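Local atomic coordinates of protein Pcdhgc3 (Mus musculus, PDB entry 4ZI8), a protein that probably mediates calcium-dependent cell-cell adhesion and may help to establish and maintain specific neuronal connections in the brain. Residues R173-T176 and K182-E185; A206-G209 and A213-A216; Y271-H276 and G280-F285; L284-L289 and V293-G298. One frame throughout, in Å; residues are numbered along the deposited sequence.

Interaction 1 (R173-T176 and K182-E185); sequences RVQT and KYAE
Gln175 lies across the ring of Tyr183, its CB over one face at 3.9 Å from the ring centroid, a CH-pi contact on the more closely packed side of this strand pair. Tyr183 CG sits between its own backbone N and carbonyl carbon (chi1 66°), which lays the ring beneath Gln175. The Gln175 chain then bends at chi2 and carries its amide to Glu185, where NE2 donates to OE2 at 3.0 Å, meeting the carboxylate from above its plane with the two planes nearly perpendicular. Glutamine suits the place because its methylenes cover the ring while its amide serves the acid. Glu185 is buried, and the same OE2 forms a salt bridge with Arg143 on the neighbouring strand 143-145, which probably helps offset the cost of burying a carboxylate. On the opposite face Val174 and Ala184, small and apolar, pack against Tyr162 of strand 159-164. The solvent end is looser: Thr176 is exposed, and the Lys182 chain runs alongside it until a bend at chi4 brings NZ to Thr176 OG1 at 2.8 Å. With an alanine at Lys182, that hydroxyl would probably lose its amine partner, along with the methylenes that run beside it. Four backbone bonds join the strands in antiparallel register, the straightest from Arg173 N to Glu185 O (174° at the hydrogen). Strands 170-176 and 182-188 thus form a beta hairpin, the D-E hairpin of the Greek-key sandwich of the second cadherin domain.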
loop_
_atom_site.group_PDB
_atom_site.type_symbol
_atom_site.label_atom_id
_atom_site.label_comp_id
_atom_site.label_asym_id
_atom_site.label_seq_id
_atom_site.Cartn_x
_atom_site.Cartn_y
_atom_site.Cartn_z
ATOM N N ARG B 173 -2.441 -8.166 16.358
ATOM C CA ARG B 173 -2.543 -7.306 17.549
ATOM C C ARG B 173 -3.975 -6.957 17.838
ATOM O O ARG B 173 -4.752 -6.757 16.918
ATOM C CB ARG B 173 -1.747 -6.031 17.380
ATOM C CG ARG B 173 -0.337 -6.345 17.159
ATOM C CD ARG B 173 0.512 -5.147 17.263
ATOM N NE ARG B 173 1.899 -5.569 17.143
ATOM C CZ ARG B 173 2.915 -4.723 17.062
ATOM N NH1 ARG B 173 2.678 -3.417 17.084
ATOM N NH2 ARG B 173 4.152 -5.181 16.968
ATOM N N VAL B 174 -4.335 -6.885 19.110
ATOM C CA VAL B 174 -5.675 -6.452 19.459
ATOM C C VAL B 174 -5.540 -5.103 20.136
ATOM O O VAL B 174 -4.783 -4.956 21.099
ATOM C CB VAL B 174 -6.385 -7.463 20.361
ATOM C CG1 VAL B 174 -7.779 -6.967 20.738
ATOM C CG2 VAL B 174 -6.488 -8.800 19.653
ATOM N N GLN B 175 -6.223 -4.102 19.600
ATOM C CA GLN B 175 -6.124 -2.754 20.137
ATOM C C GLN B 175 -7.427 -2.402 20.834
ATOM O O GLN B 175 -8.495 -2.865 20.443
ATOM C CB GLN B 175 -5.820 -1.742 19.029
ATOM C CG GLN B 175 -4.603 -2.086 18.173
ATOM C CD GLN B 175 -3.304 -1.952 18.942
ATOM O OE1 GLN B 175 -3.289 -1.481 20.084
ATOM N NE2 GLN B 175 -2.205 -2.365 18.320
ATOM N N THR B 176 -7.342 -1.624 21.900
ATOM C CA THR B 176 -8.560 -1.179 22.541
ATOM C C THR B 176 -8.684 0.322 22.311
ATOM O O THR B 176 -7.761 1.079 22.622
ATOM C CB THR B 176 -8.589 -1.528 24.040
ATOM O OG1 THR B 176 -8.561 -2.953 24.192
ATOM C CG2 THR B 176 -9.879 -1.037 24.666
ATOM N N LYS B 182 -12.919 -2.975 20.614
ATOM C CA LYS B 182 -11.679 -3.587 20.236
ATOM C C LYS B 182 -11.713 -3.960 18.788
ATOM O O LYS B 182 -12.749 -4.435 18.274
ATOM C CB LYS B 182 -11.408 -4.823 21.079
ATOM C CG LYS B 182 -11.294 -4.560 22.572
ATOM C CD LYS B 182 -11.251 -5.862 23.337
ATOM C CE LYS B 182 -11.303 -5.629 24.835
ATOM N NZ LYS B 182 -9.978 -5.148 25.311
ATOM N N TYR B 183 -10.562 -3.769 18.146
ATOM C CA TYR B 183 -10.312 -4.315 16.824
ATOM C C TYR B 183 -8.975 -5.017 16.771
ATOM O O TYR B 183 -8.083 -4.783 17.602
ATOM C CB TYR B 183 -10.333 -3.225 15.769
ATOM C CG TYR B 183 -9.219 -2.214 15.898
ATOM C CD1 TYR B 183 -9.318 -1.141 16.787
ATOM C CD2 TYR B 183 -8.077 -2.308 15.104
ATOM C CE1 TYR B 183 -8.306 -0.207 16.887
ATOM C CE2 TYR B 183 -7.060 -1.381 15.202
ATOM C CZ TYR B 183 -7.178 -0.333 16.093
ATOM O OH TYR B 183 -6.157 0.594 16.178
ATOM N N ALA B 184 -8.841 -5.872 15.771
ATOM C CA ALA B 184 -7.588 -6.532 15.506
ATOM C C ALA B 184 -6.898 -5.901 14.277
ATOM O O ALA B 184 -7.557 -5.299 13.422
ATOM C CB ALA B 184 -7.829 -8.006 15.293
ATOM N N GLU B 185 -5.579 -6.019 14.202
ATOM C CA GLU B 185 -4.869 -5.683 12.969
ATOM C C GLU B 185 -3.864 -6.762 12.684
ATOM O O GLU B 185 -3.263 -7.312 13.603
ATOM C CB GLU B 185 -4.187 -4.321 13.068
ATOM C CG GLU B 185 -3.203 -4.183 14.216
ATOM C CD GLU B 185 -2.694 -2.751 14.390
ATOM O OE1 GLU B 185 -3.128 -1.861 13.623
ATOM O OE2 GLU B 185 -1.872 -2.518 15.308
#

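Interaction 2 (A206-G209 and A213-A216); sequences ALDG and ARSA. With CA (calcium ion), chain N.
The end of the F-G hairpin in the second cadherin domain, where the sandwich meets a calcium site, is held by Asp208 and Arg214. Asp208 N donates to Arg214 O at 3.0 Å, and Arg214 N returns a bond of 2.8 Å to Asp208 OD1, so a side-chain oxygen takes the part that a backbone carbonyl would play in a regular ladder. The amide comes from above the carboxylate plane, 52° out of it. Gly210 N also donates to OD1, while OD2 binds the calcium ion at 2.5 Å. Asn119, Asn121, Asp151, Asp153 and Asn157 complete that metal site. The side chain leaves its backbone with chi1 67°, directing one oxygen to the metal and the other to the Arg214 amide. Farther along, Ala206 and Ala216 form a hydrogen-bonded pair, Ala206 N reaching Ala216 O at 2.8 Å; small residues fit here because Phe125 packs over both methyls. On the other face Leu207 CD2 lies 3.9 Å from Ala213 CB, and it also touches Ser215 CB. The aliphatic part of Arg214 passes Asp208 OD2, with CB at 3.3 Å, before its guanidinium reaches onward: NE bonds Asn122 OD1 and NH2 bonds Asn119 O. Arg214 thus ties the hairpin to the Asn119-Asn122 segment, which supplies calcium ligands. An aspartate shared in this way offers one oxygen to calcium and one to two amides; the metal would be expected to draw charge toward OD2, and the amides should help keep the carboxylate from turning.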
loop_
_atom_site.group_PDB
_atom_site.type_symbol
_atom_site.label_atom_id
_atom_site.label_comp_id
_atom_site.label_asym_id
_atom_site.label_seq_id
_atom_site.Cartn_x
_atom_site.Cartn_y
_atom_site.Cartn_z
ATOM N N ALA B 206 -13.304 -13.799 16.625
ATOM C CA ALA B 206 -13.628 -12.900 17.731
ATOM C C ALA B 206 -14.237 -13.709 18.872
ATOM O O ALA B 206 -15.071 -14.579 18.614
ATOM C CB ALA B 206 -14.575 -11.842 17.284
ATOM N N LEU B 207 -13.789 -13.456 20.105
ATOM C CA LEU B 207 -14.268 -14.199 21.283
ATOM C C LEU B 207 -14.776 -13.274 22.387
ATOM O O LEU B 207 -14.174 -12.234 22.675
ATOM C CB LEU B 207 -13.160 -15.062 21.867
ATOM C CG LEU B 207 -12.553 -16.095 20.922
ATOM C CD1 LEU B 207 -11.024 -15.915 20.888
ATOM C CD2 LEU B 207 -12.907 -17.501 21.357
ATOM N N ASP B 208 -15.862 -13.671 23.033
ATOM C CA ASP B 208 -16.297 -12.926 24.193
ATOM C C ASP B 208 -15.636 -13.574 25.410
ATOM O O ASP B 208 -14.804 -14.467 25.258
ATOM C CB ASP B 208 -17.842 -12.851 24.286
ATOM C CG ASP B 208 -18.525 -14.191 24.569
ATOM O OD1 ASP B 208 -17.929 -15.146 25.102
ATOM O OD2 ASP B 208 -19.734 -14.267 24.270
ATOM N N GLY B 209 -15.965 -13.131 26.620
ATOM C CA GLY B 209 -15.343 -13.713 27.791
ATOM C C GLY B 209 -16.319 -14.563 28.589
ATOM O O GLY B 209 -16.204 -14.692 29.809
ATOM N N ALA B 213 -16.241 -19.370 26.022
ATOM C CA ALA B 213 -16.203 -18.187 25.202
ATOM C C ALA B 213 -17.043 -18.457 23.960
ATOM O O ALA B 213 -16.910 -19.521 23.349
ATOM C CB ALA B 213 -14.766 -17.851 24.820
ATOM N N ARG B 214 -17.883 -17.511 23.570
ATOM C CA ARG B 214 -18.601 -17.633 22.323
ATOM C C ARG B 214 -17.789 -16.909 21.281
ATOM O O ARG B 214 -17.030 -16.017 21.610
ATOM C CB ARG B 214 -20.005 -17.047 22.425
ATOM C CG ARG B 214 -20.801 -17.718 23.559
ATOM C CD ARG B 214 -22.235 -17.196 23.690
ATOM N NE ARG B 214 -22.962 -17.568 22.498
ATOM C CZ ARG B 214 -24.245 -17.894 22.464
ATOM N NH1 ARG B 214 -24.765 -18.208 21.290
ATOM N NH2 ARG B 214 -24.994 -17.890 23.575
ATOM N N SER B 215 -17.964 -17.271 20.031
ATOM C CA SER B 215 -17.082 -16.729 19.009
ATOM C C SER B 215 -17.767 -16.507 17.674
ATOM O O SER B 215 -18.861 -16.999 17.420
ATOM C CB SER B 215 -15.883 -17.656 18.835
ATOM O OG SER B 215 -16.279 -18.958 18.412
ATOM N N ALA B 216 -17.109 -15.724 16.820
ATOM C CA ALA B 216 -17.478 -15.569 15.426
ATOM C C ALA B 216 -16.174 -15.650 14.628
ATOM O O ALA B 216 -15.104 -15.367 15.166
ATOM C CB ALA B 216 -18.181 -14.230 15.178
HETATM CA CA CA N . -21.501 -12.568 24.205
#

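Interaction 3 (Y271-H276 and G280-F285); sequences YSFGSH and GVRELF
Phe273 projects from the end of strand 269-273 toward helix 281-284 and is met by three side chains from different directions. Val281 CG2 sits over one face of the ring, 4.1 Å from its centroid and 28° off the normal, a CH-pi contact. It reaches the ring because this methyl is anti to the valine's backbone N, with CG1 taking the crowded position. Arg282 slides past in the opposite direction to Phe273: its CG lies 3.7 Å from Phe273 CD2, and its extended chain brings the guanidinium back over Phe273 CB. The ring and guanidinium planes stand 72° apart, so the arginine covers the phenylalanine with its methylenes and does not stack on the ring. At the far end Phe273 CZ comes within 4.0 Å of Phe285 CB, the two side chains crossing at about a right angle. Leu287, Leu294 and Ile310 add further apolar contacts to Phe273. A serine in place of Phe273 would probably open a gap among Val281, Phe285 and Leu294 and leave the short helix less firmly seated. This is the C-to-D crossing of the cadherin beta sandwich, a helical turn packed by an aromatic residue of one sheet before the chain enters the other.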
loop_
_atom_site.group_PDB
_atom_site.type_symbol
_atom_site.label_atom_id
_atom_site.label_comp_id
_atom_site.label_asym_id
_atom_site.label_seq_id
_atom_site.Cartn_x
_atom_site.Cartn_y
_atom_site.Cartn_z
ATOM N N TYR B 271 13.650 -8.102 -26.023
ATOM C CA TYR B 271 15.040 -8.289 -26.442
ATOM C C TYR B 271 15.508 -7.102 -27.260
ATOM O O TYR B 271 14.785 -6.626 -28.114
ATOM C CB TYR B 271 15.199 -9.570 -27.265
ATOM C CG TYR B 271 14.818 -10.816 -26.519
ATOM C CD1 TYR B 271 15.678 -11.357 -25.568
ATOM C CD2 TYR B 271 13.598 -11.453 -26.750
ATOM C CE1 TYR B 271 15.339 -12.491 -24.865
ATOM C CE2 TYR B 271 13.246 -12.608 -26.049
ATOM C CZ TYR B 271 14.128 -13.119 -25.106
ATOM O OH TYR B 271 13.821 -14.253 -24.396
ATOM N N SER B 272 16.728 -6.629 -27.018
ATOM C CA SER B 272 17.255 -5.504 -27.777
ATOM C C SER B 272 18.759 -5.644 -27.866
ATOM O O SER B 272 19.356 -6.435 -27.115
ATOM C CB SER B 272 16.874 -4.167 -27.132
ATOM O OG SER B 272 17.456 -4.027 -25.849
ATOM N N PHE B 273 19.359 -4.906 -28.794
ATOM C CA PHE B 273 20.803 -4.840 -28.868
ATOM C C PHE B 273 21.316 -4.076 -27.666
ATOM O O PHE B 273 20.842 -2.974 -27.376
ATOM C CB PHE B 273 21.260 -4.163 -30.167
ATOM C CG PHE B 273 21.048 -5.011 -31.391
ATOM C CD1 PHE B 273 21.702 -6.226 -31.527
ATOM C CD2 PHE B 273 20.195 -4.597 -32.401
ATOM C CE1 PHE B 273 21.500 -7.024 -32.672
ATOM C CE2 PHE B 273 20.000 -5.369 -33.536
ATOM C CZ PHE B 273 20.646 -6.576 -33.675
ATOM N N GLY B 274 22.280 -4.664 -26.966
ATOM C CA GLY B 274 22.869 -4.023 -25.789
ATOM C C GLY B 274 23.635 -2.770 -26.167
ATOM O O GLY B 274 24.047 -2.625 -27.321
ATOM N N SER B 275 23.826 -1.868 -25.200
ATOM C CA SER B 275 24.678 -0.688 -25.362
ATOM C C SER B 275 26.086 -1.167 -25.569
ATOM O O SER B 275 26.967 -0.437 -26.002
ATOM C CB SER B 275 24.619 0.218 -24.128
ATOM O OG SER B 275 25.049 -0.496 -22.965
ATOM N N HIS B 276 26.269 -2.421 -25.198
ATOM C CA HIS B 276 27.523 -3.110 -25.301
ATOM C C HIS B 276 27.721 -3.600 -26.726
ATOM O O HIS B 276 27.804 -4.792 -26.956
ATOM C CB HIS B 276 27.542 -4.287 -24.309
ATOM C CG HIS B 276 28.810 -4.379 -23.523
ATOM N ND1 HIS B 276 29.140 -3.474 -22.536
ATOM C CD2 HIS B 276 29.842 -5.253 -23.600
ATOM C CE1 HIS B 276 30.320 -3.794 -22.031
ATOM N NE2 HIS B 276 30.771 -4.865 -22.664
ATOM N N GLY B 280 27.010 -0.157 -36.067
ATOM C CA GLY B 280 26.895 -0.942 -37.273
ATOM C C GLY B 280 26.207 -2.242 -36.968
ATOM O O GLY B 280 25.775 -2.951 -37.892
ATOM N N VAL B 281 26.101 -2.594 -35.683
ATOM C CA VAL B 281 25.478 -3.876 -35.371
ATOM C C VAL B 281 24.021 -3.867 -35.871
ATOM O O VAL B 281 23.535 -4.879 -36.385
ATOM C CB VAL B 281 25.547 -4.221 -33.853
ATOM C CG1 VAL B 281 24.955 -3.103 -33.007
ATOM C CG2 VAL B 281 24.825 -5.515 -33.571
ATOM N N ARG B 282 23.360 -2.719 -35.771
ATOM C CA ARG B 282 21.965 -2.565 -36.169
ATOM C C ARG B 282 21.782 -2.530 -37.665
ATOM O O ARG B 282 20.672 -2.724 -38.170
ATOM C CB ARG B 282 21.377 -1.282 -35.578
ATOM C CG ARG B 282 20.980 -1.421 -34.132
ATOM C CD ARG B 282 20.470 -0.118 -33.537
ATOM N NE ARG B 282 20.049 -0.320 -32.151
ATOM C CZ ARG B 282 20.871 -0.335 -31.100
ATOM N NH1 ARG B 282 22.187 -0.158 -31.259
ATOM N NH2 ARG B 282 20.370 -0.533 -29.882
ATOM N N GLU B 283 22.868 -2.246 -38.381
ATOM C CA GLU B 283 22.815 -2.212 -39.819
ATOM C C GLU B 283 23.126 -3.585 -40.388
ATOM O O GLU B 283 22.663 -3.940 -41.460
ATOM C CB GLU B 283 23.785 -1.155 -40.348
ATOM C CG GLU B 283 23.423 0.260 -39.896
ATOM C CD GLU B 283 22.176 0.782 -40.585
ATOM O OE1 GLU B 283 21.639 0.054 -41.448
ATOM O OE2 GLU B 283 21.731 1.920 -40.284
ATOM N N LEU B 284 23.902 -4.371 -39.666
ATOM C CA LEU B 284 24.318 -5.665 -40.171
ATOM C C LEU B 284 23.382 -6.782 -39.708
ATOM O O LEU B 284 23.160 -7.755 -40.434
ATOM C CB LEU B 284 25.758 -5.952 -39.741
ATOM C CG LEU B 284 26.335 -7.282 -40.218
ATOM C CD1 LEU B 284 26.199 -7.423 -41.744
ATOM C CD2 LEU B 284 27.800 -7.398 -39.808
ATOM N N PHE B 285 22.826 -6.629 -38.508
ATOM C CA PHE B 285 21.934 -7.632 -37.947
ATOM C C PHE B 285 20.571 -7.035 -37.608
ATOM O O PHE B 285 20.419 -5.818 -37.506
ATOM C CB PHE B 285 22.558 -8.265 -36.699
ATOM C CG PHE B 285 23.849 -8.972 -36.974
ATOM C CD1 PHE B 285 23.847 -10.260 -37.490
ATOM C CD2 PHE B 285 25.062 -8.340 -36.744
ATOM C CE1 PHE B 285 25.041 -10.915 -37.761
ATOM C CE2 PHE B 285 26.267 -8.981 -37.015
ATOM C CZ PHE B 285 26.258 -10.270 -37.529
#

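Interaction 4 (L284-L289 and V293-G298); sequences LFALDL and VLTIKG
Leu284 O is gripped by two consecutive amides, Lys297 N at 2.8 Å and Gly298 N at 2.9 Å. Both approach from the same side, above the carbonyl plane, an arrangement resembling a classic beta bulge. Glycine suits the second place, since a CB there would press on Leu284 CD1. Beyond it the ladder is regular: Ala286 and Thr295 exchange a pair of backbone bonds, and Asp288 N donates to Val293 O at 2.9 Å. Thr295 chi1 (48°) turns OG1 to the Ala286 side, where it shares a water with Val293 O; the water donates to that carbonyl at 2.6 Å. Leu287 and Leu294 share the opposite face. The Phe285 and Ile296 side chains diverge at their base, yet Phe285 CE1 still meets Ile296 CD1 at 3.6 Å, while Phe285 CB touches Leu294 CD1 at 3.7 Å. Both methyls approach the ring obliquely, branched apolar side chains suited to a buried aromatic, and Ile310 of the facing sheet packs on Phe285 and Leu294. At the turn Asp288 OD1 accepts from Val290 N and Thr291 N, and at the other end Lys297 NZ bonds Arg282 O. Together strands 285-287 and 293-296 make the D-E hairpin of the third cadherin domain.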
loop_
_atom_site.group_PDB
_atom_site.type_symbol
_atom_site.label_atom_id
_atom_site.label_comp_id
_atom_site.label_asym_id
_atom_site.label_seq_id
_atom_site.Cartn_x
_atom_site.Cartn_y
_atom_site.Cartn_z
ATOM N N LEU B 284 23.902 -4.371 -39.666
ATOM C CA LEU B 284 24.318 -5.665 -40.171
ATOM C C LEU B 284 23.382 -6.782 -39.708
ATOM O O LEU B 284 23.160 -7.755 -40.434
ATOM C CB LEU B 284 25.758 -5.952 -39.741
ATOM C CG LEU B 284 26.335 -7.282 -40.218
ATOM C CD1 LEU B 284 26.199 -7.423 -41.744
ATOM C CD2 LEU B 284 27.800 -7.398 -39.808
ATOM N N PHE B 285 22.826 -6.629 -38.508
ATOM C CA PHE B 285 21.934 -7.632 -37.947
ATOM C C PHE B 285 20.571 -7.035 -37.608
ATOM O O PHE B 285 20.419 -5.818 -37.506
ATOM C CB PHE B 285 22.558 -8.265 -36.699
ATOM C CG PHE B 285 23.849 -8.972 -36.974
ATOM C CD1 PHE B 285 23.847 -10.260 -37.490
ATOM C CD2 PHE B 285 25.062 -8.340 -36.744
ATOM C CE1 PHE B 285 25.041 -10.915 -37.761
ATOM C CE2 PHE B 285 26.267 -8.981 -37.015
ATOM C CZ PHE B 285 26.258 -10.270 -37.529
ATOM N N ALA B 286 19.580 -7.911 -37.452
ATOM C CA ALA B 286 18.269 -7.515 -36.976
ATOM C C ALA B 286 17.881 -8.453 -35.828
ATOM O O ALA B 286 18.320 -9.606 -35.778
ATOM C CB ALA B 286 17.254 -7.556 -38.081
ATOM N N LEU B 287 17.066 -7.962 -34.908
ATOM C CA LEU B 287 16.719 -8.739 -33.748
ATOM C C LEU B 287 15.226 -8.566 -33.450
ATOM O O LEU B 287 14.748 -7.444 -33.274
ATOM C CB LEU B 287 17.570 -8.306 -32.552
ATOM C CG LEU B 287 17.189 -8.928 -31.204
ATOM C CD1 LEU B 287 17.610 -10.387 -31.110
ATOM C CD2 LEU B 287 17.807 -8.110 -30.064
ATOM N N ASP B 288 14.473 -9.654 -33.427
ATOM C CA ASP B 288 13.069 -9.524 -33.052
ATOM C C ASP B 288 12.930 -9.298 -31.559
ATOM O O ASP B 288 13.359 -10.134 -30.756
ATOM C CB ASP B 288 12.273 -10.752 -33.456
ATOM C CG ASP B 288 10.790 -10.524 -33.351
ATOM O OD1 ASP B 288 10.259 -10.514 -32.219
ATOM O OD2 ASP B 288 10.149 -10.336 -34.407
ATOM N N LEU B 289 12.295 -8.191 -31.183
ATOM C CA LEU B 289 12.238 -7.795 -29.782
ATOM C C LEU B 289 11.380 -8.744 -28.937
ATOM O O LEU B 289 11.530 -8.779 -27.727
ATOM C CB LEU B 289 11.722 -6.355 -29.657
ATOM C CG LEU B 289 10.297 -6.097 -30.176
ATOM C CD1 LEU B 289 9.411 -5.920 -28.995
ATOM C CD2 LEU B 289 10.190 -4.887 -31.039
ATOM N N VAL B 293 14.919 -13.726 -31.957
ATOM C CA VAL B 293 15.562 -14.220 -33.165
ATOM C C VAL B 293 16.455 -13.156 -33.815
ATOM O O VAL B 293 16.013 -12.055 -34.152
ATOM C CB VAL B 293 14.507 -14.724 -34.163
ATOM C CG1 VAL B 293 15.167 -15.087 -35.506
ATOM C CG2 VAL B 293 13.782 -15.934 -33.576
ATOM N N LEU B 294 17.736 -13.493 -33.948
ATOM C CA LEU B 294 18.720 -12.652 -34.602
ATOM C C LEU B 294 18.886 -13.106 -36.048
ATOM O O LEU B 294 19.089 -14.309 -36.304
ATOM C CB LEU B 294 20.048 -12.732 -33.861
ATOM C CG LEU B 294 21.231 -11.926 -34.384
ATOM C CD1 LEU B 294 21.078 -10.449 -34.050
ATOM C CD2 LEU B 294 22.528 -12.506 -33.810
ATOM N N THR B 295 18.769 -12.164 -36.985
ATOM C CA THR B 295 18.867 -12.471 -38.412
ATOM C C THR B 295 19.941 -11.601 -39.088
ATOM O O THR B 295 20.342 -10.557 -38.560
ATOM C CB THR B 295 17.530 -12.243 -39.163
ATOM O OG1 THR B 295 16.988 -10.968 -38.812
ATOM C CG2 THR B 295 16.495 -13.306 -38.837
ATOM N N ILE B 296 20.380 -12.019 -40.269
ATOM C CA ILE B 296 21.232 -11.177 -41.099
ATOM C C ILE B 296 20.401 -10.070 -41.676
ATOM O O ILE B 296 19.290 -10.298 -42.164
ATOM C CB ILE B 296 21.885 -11.975 -42.221
ATOM C CG1 ILE B 296 22.793 -13.032 -41.604
ATOM C CG2 ILE B 296 22.671 -11.046 -43.182
ATOM C CD1 ILE B 296 23.969 -12.424 -40.827
ATOM N N LYS B 297 20.929 -8.864 -41.614
ATOM C CA LYS B 297 20.257 -7.721 -42.205
ATOM C C LYS B 297 21.086 -7.126 -43.340
ATOM O O LYS B 297 20.561 -6.834 -44.412
ATOM C CB LYS B 297 19.988 -6.665 -41.127
ATOM C CG LYS B 297 19.328 -5.402 -41.637
ATOM C CD LYS B 297 19.047 -4.434 -40.490
ATOM C CE LYS B 297 18.879 -3.005 -40.994
ATOM N NZ LYS B 297 18.739 -2.018 -39.875
ATOM N N GLY B 298 22.382 -6.932 -43.102
ATOM C CA GLY B 298 23.259 -6.340 -44.103
ATOM C C GLY B 298 23.981 -7.412 -44.895
ATOM O O GLY B 298 23.441 -8.491 -45.124
HETATM O O HOH W 1 15.367 -11.108 -36.528
#

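Along the chain the four contacts come in series, except that interactions 3 and 4 share Leu284 and Phe285. Interactions 1 and 2 belong to the second cadherin domain, their centres 14 Å apart, on different sheets of one sandwich; strand 182-188 is followed directly by strand 199-208. Interactions 3 and 4 lie in the third domain, centres 8 Å apart, where helix 281-284 runs straight into strand 285-287 and Tyr271 N meets Leu289 O at 2.8 Å. About 59 Å separates the centres of interactions 1 and 3. Interactions 1 and 4 are equivalent hairpins in successive domains, so one fold recurs along a rod whose domain junctions hold calcium.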